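PDB 1XYG: probable N-acetyl-gamma-glutamyl-phosphate reductase, chloroplastic from Arabidopsis thaliana, which probably catalyses the NADPH-dependent reduction of N-acetyl-L-glutamyl 5-phosphate to the corresponding semialdehyde, a step of arginine biosynthesis in the chloroplast. Local coordinates for residues A[30-35]-A[85-90]; A[143-148]-A[346-351]; A[150-155]-A[337-342]. One frame throughout, in Å; residues are numbered along the deposited sequence.

Contact 1. Residues A[30-35]-A[85-90]; sequences AEIVRL and AVFCCL
Ile-32 lays its CD1 methyl over the centre of the Phe-87 ring: CD1 of Ile-32 lies 3.9 Å from the centroid of the Phe-87 ring and 9° off the ring normal, a CH-pi contact on one face. Its other branch reaches the rim: CG2 lies 3.9 Å from CD2 of Phe-87. Chi1 of -75° sets CG2 opposite the backbone N and CG1 beside it, and from there CG1 carries CD1 across the ring. CG1 also passes 4.4 Å from SG of Cys-89, just beyond strand 85-88. Ser-333 of helix 329-343 touches Ile-32, and Leu-340 of the same helix touches Phe-87. On helix 27-37 itself, Arg-34 grips Glu-31 side-on, NE to OE1 at 2.7 Å and NH2 to OE2 at 2.6 Å; the oxygens lie in the guanidinium plane and are met on their syn sides, but well out of the carboxylate plane. This pair takes no part in the contact with the strand, and Glu-31 is shared with Arg-253. Between the two segments, within the Rossmann-type NAD-binding domain, the contact is apolar, with no hydrogen bond, and rests on burial and dispersion.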
loop_
_atom_site.group_PDB
_atom_site.type_symbol
_atom_site.label_atom_id
_atom_site.label_comp_id
_atom_site.label_asym_id
_atom_site.label_seq_id
_atom_site.Cartn_x
_atom_site.Cartn_y
_atom_site.Cartn_z
ATOM N N ALA A 30 21.386 -7.631 -2.065
ATOM C CA ALA A 30 21.103 -7.136 -0.725
ATOM C C ALA A 30 20.588 -8.283 0.138
ATOM O O ALA A 30 20.952 -8.407 1.309
ATOM C CB ALA A 30 20.069 -6.019 -0.790
ATOM N N GLU A 31 19.739 -9.126 -0.443
ATOM C CA GLU A 31 19.203 -10.271 0.288
ATOM C C GLU A 31 20.308 -11.238 0.710
ATOM O O GLU A 31 20.281 -11.773 1.819
ATOM C CB GLU A 31 18.171 -11.012 -0.565
ATOM C CG GLU A 31 16.775 -10.393 -0.543
ATOM C CD GLU A 31 16.150 -10.403 0.845
ATOM O OE1 GLU A 31 16.455 -9.506 1.654
ATOM O OE2 GLU A 31 15.358 -11.324 1.126
ATOM N N ILE A 32 21.269 -11.475 -0.179
ATOM C CA ILE A 32 22.382 -12.366 0.134
ATOM C C ILE A 32 23.107 -11.801 1.349
ATOM O O ILE A 32 23.376 -12.514 2.315
ATOM C CB ILE A 32 23.384 -12.476 -1.053
ATOM C CG1 ILE A 32 22.793 -13.366 -2.151
ATOM C CG2 ILE A 32 24.703 -13.057 -0.582
ATOM C CD1 ILE A 32 22.631 -14.825 -1.746
ATOM N N VAL A 33 23.411 -10.509 1.298
ATOM C CA VAL A 33 24.107 -9.846 2.391
ATOM C C VAL A 33 23.297 -9.928 3.679
ATOM O O VAL A 33 23.852 -10.176 4.750
ATOM C CB VAL A 33 24.395 -8.364 2.046
ATOM C CG1 VAL A 33 24.979 -7.642 3.253
ATOM C CG2 VAL A 33 25.360 -8.283 0.868
ATOM N N ARG A 34 21.985 -9.727 3.583
ATOM C CA ARG A 34 21.140 -9.798 4.768
ATOM C C ARG A 34 21.168 -11.202 5.370
ATOM O O ARG A 34 21.340 -11.366 6.575
ATOM C CB ARG A 34 19.690 -9.432 4.438
ATOM C CG ARG A 34 18.751 -9.592 5.644
ATOM C CD ARG A 34 17.314 -9.209 5.298
ATOM N NE ARG A 34 16.721 -10.116 4.317
ATOM C CZ ARG A 34 16.210 -11.314 4.595
ATOM N NH1 ARG A 34 16.202 -11.778 5.834
ATOM N NH2 ARG A 34 15.711 -12.056 3.621
ATOM N N LEU A 35 20.993 -12.211 4.527
ATOM C CA LEU A 35 20.985 -13.590 4.990
ATOM C C LEU A 35 22.302 -14.031 5.623
ATOM O O LEU A 35 22.300 -14.704 6.656
ATOM C CB LEU A 35 20.635 -14.531 3.836
ATOM C CG LEU A 35 19.190 -14.468 3.331
ATOM C CD1 LEU A 35 19.047 -15.362 2.117
ATOM C CD2 LEU A 35 18.239 -14.890 4.444
ATOM N N ALA A 85 33.752 -19.431 -2.098
ATOM C CA ALA A 85 32.539 -19.678 -2.869
ATOM C C ALA A 85 31.999 -18.342 -3.376
ATOM O O ALA A 85 32.283 -17.285 -2.812
ATOM C CB ALA A 85 31.494 -20.389 -2.010
ATOM N N VAL A 86 31.209 -18.397 -4.439
ATOM C CA VAL A 86 30.657 -17.191 -5.036
ATOM C C VAL A 86 29.163 -17.265 -5.335
ATOM O O VAL A 86 28.646 -18.308 -5.728
ATOM C CB VAL A 86 31.405 -16.869 -6.360
ATOM C CG1 VAL A 86 30.569 -15.957 -7.227
ATOM C CG2 VAL A 86 32.755 -16.227 -6.066
ATOM N N PHE A 87 28.482 -16.141 -5.129
ATOM C CA PHE A 87 27.061 -16.007 -5.428
ATOM C C PHE A 87 27.033 -15.013 -6.581
ATOM O O PHE A 87 27.594 -13.921 -6.478
ATOM C CB PHE A 87 26.287 -15.407 -4.248
ATOM C CG PHE A 87 25.938 -16.397 -3.168
ATOM C CD1 PHE A 87 25.059 -17.446 -3.423
ATOM C CD2 PHE A 87 26.469 -16.264 -1.888
ATOM C CE1 PHE A 87 24.704 -18.351 -2.415
ATOM C CE2 PHE A 87 26.125 -17.163 -0.868
ATOM C CZ PHE A 87 25.239 -18.209 -1.134
ATOM N N CYS A 88 26.398 -15.379 -7.682
ATOM C CA CYS A 88 26.336 -14.464 -8.808
ATOM C C CYS A 88 24.934 -13.897 -9.005
ATOM O O CYS A 88 23.974 -14.638 -9.228
ATOM C CB CYS A 88 26.803 -15.158 -10.088
ATOM S SG CYS A 88 26.682 -14.081 -11.528
ATOM N N CYS A 89 24.822 -12.575 -8.923
ATOM C CA CYS A 89 23.539 -11.904 -9.095
ATOM C C CYS A 89 23.557 -10.914 -10.258
ATOM O O CYS A 89 22.968 -9.844 -10.161
ATOM C CB CYS A 89 23.146 -11.169 -7.808
ATOM S SG CYS A 89 22.922 -12.227 -6.350
ATOM N N LEU A 90 24.232 -11.261 -11.348
ATOM C CA LEU A 90 24.303 -10.383 -12.516
ATOM C C LEU A 90 23.093 -10.653 -13.418
ATOM O O LEU A 90 22.342 -11.607 -13.195
ATOM C CB LEU A 90 25.611 -10.634 -13.272
ATOM C CG LEU A 90 26.841 -10.277 -12.431
ATOM C CD1 LEU A 90 28.118 -10.696 -13.139
ATOM C CD2 LEU A 90 26.828 -8.778 -12.167
#

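Contact 2. Residues A[143-148]-A[346-351]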
loop_
_atom_site.group_PDB
_atom_site.type_symbol
_atom_site.label_atom_id
_atom_site.label_comp_id
_atom_site.label_asym_id
_atom_site.label_seq_id
_atom_site.Cartn_x
_atom_site.Cartn_y
_atom_site.Cartn_z
ATOM N N GLY A 143 19.374 -25.837 -9.208
ATOM C CA GLY A 143 19.253 -25.696 -7.764
ATOM C C GLY A 143 17.918 -25.772 -7.031
ATOM O O GLY A 143 17.727 -25.051 -6.054
ATOM N N LEU A 144 16.991 -26.615 -7.477
ATOM C CA LEU A 144 15.709 -26.740 -6.781
ATOM C C LEU A 144 16.016 -27.734 -5.655
ATOM O O LEU A 144 15.781 -28.944 -5.773
ATOM C CB LEU A 144 14.622 -27.275 -7.729
ATOM C CG LEU A 144 13.198 -27.317 -7.148
ATOM C CD1 LEU A 144 12.826 -25.956 -6.575
ATOM C CD2 LEU A 144 12.208 -27.724 -8.235
ATOM N N THR A 145 16.553 -27.194 -4.567
ATOM C CA THR A 145 16.999 -27.971 -3.417
ATOM C C THR A 145 16.244 -29.233 -2.993
ATOM O O THR A 145 16.829 -30.319 -2.986
ATOM C CB THR A 145 17.183 -27.060 -2.187
ATOM O OG1 THR A 145 17.665 -25.777 -2.615
ATOM C CG2 THR A 145 18.218 -27.676 -1.240
ATOM N N GLU A 146 14.968 -29.112 -2.640
ATOM C CA GLU A 146 14.209 -30.281 -2.196
ATOM C C GLU A 146 14.081 -31.398 -3.228
ATOM O O GLU A 146 13.830 -32.547 -2.872
ATOM C CB GLU A 146 12.810 -29.869 -1.723
ATOM C CG GLU A 146 12.783 -29.036 -0.452
ATOM C CD GLU A 146 13.299 -27.612 -0.652
ATOM O OE1 GLU A 146 13.358 -27.140 -1.815
ATOM O OE2 GLU A 146 13.628 -26.955 0.356
ATOM N N ILE A 147 14.253 -31.071 -4.501
ATOM C CA ILE A 147 14.137 -32.068 -5.559
ATOM C C ILE A 147 15.486 -32.659 -6.008
ATOM O O ILE A 147 15.613 -33.874 -6.174
ATOM C CB ILE A 147 13.433 -31.468 -6.810
ATOM C CG1 ILE A 147 12.095 -30.825 -6.420
ATOM C CG2 ILE A 147 13.205 -32.546 -7.848
ATOM C CD1 ILE A 147 11.028 -31.792 -5.978
ATOM N N LEU A 148 16.490 -31.806 -6.212
ATOM C CA LEU A 148 17.796 -32.285 -6.679
ATOM C C LEU A 148 18.908 -32.197 -5.631
ATOM O O LEU A 148 20.090 -32.119 -5.969
ATOM C CB LEU A 148 18.199 -31.505 -7.938
ATOM C CG LEU A 148 17.238 -31.618 -9.131
ATOM C CD1 LEU A 148 17.654 -30.682 -10.250
ATOM C CD2 LEU A 148 17.227 -33.051 -9.628
ATOM N N TYR A 346 27.800 -27.973 4.811
ATOM C CA TYR A 346 27.184 -27.471 6.040
ATOM C C TYR A 346 25.704 -27.848 6.090
ATOM O O TYR A 346 25.105 -28.200 5.073
ATOM C CB TYR A 346 27.309 -25.943 6.145
ATOM C CG TYR A 346 28.714 -25.408 6.338
ATOM C CD1 TYR A 346 29.622 -25.366 5.279
ATOM C CD2 TYR A 346 29.150 -24.982 7.597
ATOM C CE1 TYR A 346 30.926 -24.921 5.467
ATOM C CE2 TYR A 346 30.461 -24.535 7.798
ATOM C CZ TYR A 346 31.341 -24.511 6.729
ATOM O OH TYR A 346 32.642 -24.114 6.926
ATOM N N PRO A 347 25.094 -27.773 7.281
ATOM C CA PRO A 347 23.676 -28.122 7.402
ATOM C C PRO A 347 22.852 -27.231 6.473
ATOM O O PRO A 347 23.063 -26.022 6.420
ATOM C CB PRO A 347 23.382 -27.868 8.881
ATOM C CG PRO A 347 24.721 -28.096 9.535
ATOM C CD PRO A 347 25.664 -27.409 8.588
ATOM N N GLU A 348 21.922 -27.843 5.750
ATOM C CA GLU A 348 21.080 -27.140 4.796
ATOM C C GLU A 348 20.352 -25.891 5.311
ATOM O O GLU A 348 20.271 -24.879 4.607
ATOM C CB GLU A 348 20.066 -28.116 4.209
ATOM C CG GLU A 348 19.285 -27.547 3.074
ATOM C CD GLU A 348 18.570 -28.622 2.317
ATOM O OE1 GLU A 348 19.210 -29.656 2.033
ATOM O OE2 GLU A 348 17.378 -28.433 1.996
ATOM N N THR A 349 19.837 -25.957 6.535
ATOM C CA THR A 349 19.090 -24.843 7.117
ATOM C C THR A 349 19.954 -23.774 7.775
ATOM O O THR A 349 19.432 -22.793 8.320
ATOM C CB THR A 349 18.103 -25.336 8.184
ATOM O OG1 THR A 349 18.844 -25.883 9.280
ATOM C CG2 THR A 349 17.156 -26.389 7.607
ATOM N N THR A 350 21.268 -23.946 7.732
ATOM C CA THR A 350 22.151 -22.971 8.360
ATOM C C THR A 350 21.893 -21.539 7.896
ATOM O O THR A 350 21.941 -21.235 6.698
ATOM C CB THR A 350 23.640 -23.293 8.118
ATOM O OG1 THR A 350 23.966 -24.549 8.722
ATOM C CG2 THR A 350 24.512 -22.212 8.738
ATOM N N GLY A 351 21.628 -20.663 8.861
ATOM C CA GLY A 351 21.373 -19.267 8.565
ATOM C C GLY A 351 20.136 -19.014 7.717
ATOM O O GLY A 351 20.024 -17.967 7.075
#
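The backbones stay well apart, Thr-145 CA and Glu-348 CA being 9.2 Å from each other, where the start of helix 145-153 faces a type I beta turn from Pro-347 to Thr-350. Side chains coming from opposite directions close the distance. The CG2 methyl of Thr-145 meets the carboxylate of Glu-348, 3.4 Å from OE2, and no hydrogen bond crosses between the segments. Chi1 of -172° turns CG of Glu-348 away from its backbone N, and the chain runs extended from there, which brings the carboxylate to the methyl. The hydroxyl of Thr-145 is engaged by Asn-339 OD1 instead. Beside this pair, Glu-146 OE2 comes within 4.4 Å of Glu-348 OE2. The two like charges are probably offset by their surroundings: Gln-338 NE2 hydrogen-bonds to both of these oxygens, Lys-330 forms a salt bridge with Glu-146 OE1, and Arg-149 forms one with Glu-348 OE1. Both backbones are locally tied. Leu-144 is at the N-cap position and the centre of an inverse gamma turn, and its O accepts from both Ile-147 N and Leu-148 N. The carbonyl of Pro-347 accepts both the N-H of Thr-350, which closes the turn, and the hydroxyl of the same threonine, Thr-350 OG1 lying 2.9 Å from Pro-347 O and tilted from the carbonyl plane. The N-terminal end of helix 145-153, in the nucleotide-binding domain, thus lies beside the type I turn that follows helix 329-343, with Gln-338 of that helix linking the two glutamates.

Contact 3. Residues A[150-155]-A[337-342]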
loop_
_atom_site.group_PDB
_atom_site.type_symbol
_atom_site.label_atom_id
_atom_site.label_comp_id
_atom_site.label_asym_id
_atom_site.label_seq_id
_atom_site.Cartn_x
_atom_site.Cartn_y
_atom_site.Cartn_z
ATOM N N GLU A 150 20.604 -34.245 -3.722
ATOM C CA GLU A 150 21.751 -35.126 -3.909
ATOM C C GLU A 150 22.717 -34.722 -5.023
ATOM O O GLU A 150 23.931 -34.873 -4.880
ATOM C CB GLU A 150 21.274 -36.564 -4.119
ATOM C CG GLU A 150 20.605 -37.155 -2.888
ATOM C CD GLU A 150 21.450 -36.989 -1.633
ATOM O OE1 GLU A 150 22.638 -37.376 -1.660
ATOM O OE2 GLU A 150 20.931 -36.474 -0.618
ATOM N N ASP A 151 22.195 -34.218 -6.134
ATOM C CA ASP A 151 23.067 -33.795 -7.220
ATOM C C ASP A 151 23.709 -32.459 -6.871
ATOM O O ASP A 151 24.869 -32.206 -7.203
ATOM C CB ASP A 151 22.285 -33.653 -8.521
ATOM C CG ASP A 151 21.819 -34.974 -9.061
ATOM O OD1 ASP A 151 22.651 -35.900 -9.154
ATOM O OD2 ASP A 151 20.624 -35.086 -9.398
ATOM N N ILE A 152 22.944 -31.607 -6.199
ATOM C CA ILE A 152 23.424 -30.290 -5.802
ATOM C C ILE A 152 24.647 -30.376 -4.878
ATOM O O ILE A 152 25.615 -29.635 -5.060
ATOM C CB ILE A 152 22.293 -29.486 -5.102
ATOM C CG1 ILE A 152 21.135 -29.257 -6.087
ATOM C CG2 ILE A 152 22.825 -28.149 -4.605
ATOM C CD1 ILE A 152 19.910 -28.574 -5.471
ATOM N N LYS A 153 24.606 -31.289 -3.910
ATOM C CA LYS A 153 25.704 -31.462 -2.957
ATOM C C LYS A 153 27.070 -31.663 -3.610
ATOM O O LYS A 153 28.085 -31.187 -3.099
ATOM C CB LYS A 153 25.439 -32.658 -2.039
ATOM C CG LYS A 153 24.270 -32.527 -1.097
ATOM C CD LYS A 153 24.086 -33.828 -0.332
ATOM C CE LYS A 153 23.080 -33.677 0.788
ATOM N NZ LYS A 153 22.739 -34.988 1.393
ATOM N N LYS A 154 27.098 -32.372 -4.731
ATOM C CA LYS A 154 28.361 -32.640 -5.405
ATOM C C LYS A 154 28.617 -31.816 -6.664
ATOM O O LYS A 154 29.477 -32.162 -7.474
ATOM C CB LYS A 154 28.460 -34.134 -5.724
ATOM C CG LYS A 154 27.241 -34.694 -6.432
ATOM C CD LYS A 154 27.330 -36.208 -6.567
ATOM C CE LYS A 154 26.078 -36.783 -7.215
ATOM N NZ LYS A 154 26.162 -38.262 -7.394
ATOM N N ALA A 155 27.880 -30.721 -6.828
ATOM C CA ALA A 155 28.061 -29.864 -7.995
ATOM C C ALA A 155 28.999 -28.714 -7.655
ATOM O O ALA A 155 29.098 -28.307 -6.498
ATOM C CB ALA A 155 26.723 -29.315 -8.458
ATOM N N LEU A 337 21.386 -19.710 -0.999
ATOM C CA LEU A 337 22.148 -20.010 0.201
ATOM C C LEU A 337 21.882 -21.448 0.630
ATOM O O LEU A 337 22.791 -22.145 1.088
ATOM C CB LEU A 337 21.768 -19.049 1.328
ATOM C CG LEU A 337 22.485 -19.271 2.666
ATOM C CD1 LEU A 337 23.990 -19.231 2.467
ATOM C CD2 LEU A 337 22.050 -18.208 3.659
ATOM N N GLN A 338 20.634 -21.885 0.480
ATOM C CA GLN A 338 20.254 -23.247 0.836
ATOM C C GLN A 338 21.135 -24.213 0.052
ATOM O O GLN A 338 21.596 -25.218 0.583
ATOM C CB GLN A 338 18.782 -23.503 0.495
ATOM C CG GLN A 338 18.185 -24.749 1.159
ATOM C CD GLN A 338 16.706 -24.932 0.848
ATOM O OE1 GLN A 338 15.994 -23.965 0.577
ATOM N NE2 GLN A 338 16.237 -26.173 0.900
ATOM N N ASN A 339 21.376 -23.893 -1.214
ATOM C CA ASN A 339 22.202 -24.735 -2.075
ATOM C C ASN A 339 23.679 -24.667 -1.700
ATOM O O ASN A 339 24.353 -25.693 -1.624
ATOM C CB ASN A 339 22.043 -24.335 -3.543
ATOM C CG ASN A 339 20.721 -24.773 -4.124
ATOM O OD1 ASN A 339 20.250 -25.888 -3.860
ATOM N ND2 ASN A 339 20.117 -23.906 -4.939
ATOM N N LEU A 340 24.185 -23.463 -1.460
ATOM C CA LEU A 340 25.589 -23.332 -1.109
ATOM C C LEU A 340 25.890 -24.049 0.199
ATOM O O LEU A 340 26.962 -24.628 0.345
ATOM C CB LEU A 340 26.004 -21.867 -0.997
ATOM C CG LEU A 340 27.522 -21.675 -0.840
ATOM C CD1 LEU A 340 28.236 -22.159 -2.103
ATOM C CD2 LEU A 340 27.849 -20.213 -0.597
ATOM N N ASN A 341 24.953 -24.014 1.144
ATOM C CA ASN A 341 25.164 -24.689 2.416
ATOM C C ASN A 341 25.578 -26.137 2.201
ATOM O O ASN A 341 26.658 -26.543 2.633
ATOM C CB ASN A 341 23.908 -24.640 3.298
ATOM C CG ASN A 341 23.800 -23.333 4.096
ATOM O OD1 ASN A 341 24.813 -22.723 4.458
ATOM N ND2 ASN A 341 22.570 -22.912 4.387
ATOM N N ILE A 342 24.734 -26.907 1.522
ATOM C CA ILE A 342 25.030 -28.312 1.286
ATOM C C ILE A 342 26.209 -28.540 0.339
ATOM O O ILE A 342 26.904 -29.552 0.440
ATOM C CB ILE A 342 23.782 -29.063 0.763
ATOM C CG1 ILE A 342 23.314 -28.475 -0.569
ATOM C CG2 ILE A 342 22.657 -28.968 1.795
ATOM C CD1 ILE A 342 22.128 -29.207 -1.167
#
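This is a helix-to-helix contact in which the last turn of helix 145-153, in the NAD-binding domain, meets helix 329-343 near the end of the chain. The backbones come close, with Lys-153 CA 5.3 Å from Ile-342 CA. Ile-152 and Lys-153 supply one side, Ile-152 being the buried member: its CG2 packs 3.7 Å from CD1 of Ile-342, and its CD1 lies 3.2 Å from OD1 of Asn-339. That amide oxygen sits among aliphatic carbons yet keeps its bond to Thr-145, while Asn-339 ND2 is hydrogen-bonded to the backbone O of Gly-143, which fixes the amide's rotation. In Ile-342, CG1 stands between the backbone N and the carbonyl carbon (chi1 61°), which carries CD1 up against Ile-152. Lys-153 crosses Ile-342 at about a right angle, touching CD1 with its CG at 4.0 Å, and its extended chain leads outward to NZ, which pairs with Glu-150 OE2 at 3.1 Å in a salt bridge on the exposed side of the helix. Ile-152 also packs on Val-141 of strand 141-142, and Leu-340 of helix 329-343 rests on Ala-85 and Phe-87 of strand 85-88, so the two helices lie next to each other against the parallel sheet.

Helix 329-343 connects all three contacts. Contacts 2 and 3, with centres about 6 Å apart, share helix 145-153 and meet at Gln-338, whose NE2 lies 2.8 Å from both Glu-348 OE2 and Glu-146 OE2. Contact 1 is farther off, its centre about 15 Å from that of contact 3 and about 16 Å from that of contact 2. It touches contact 3 through packing, with Phe-87 CZ 3.3 Å from Leu-340 CD2. Contacts 1 and 2 do not touch, their nearest atoms being about 4 Å apart. All three lie away from Cys-163, the probable active-site residue: contacts 2 and 3 tie helix 329-343 and the turn after it to helix 145-153, while contact 1 packs helix 27-37 on the parallel sheet.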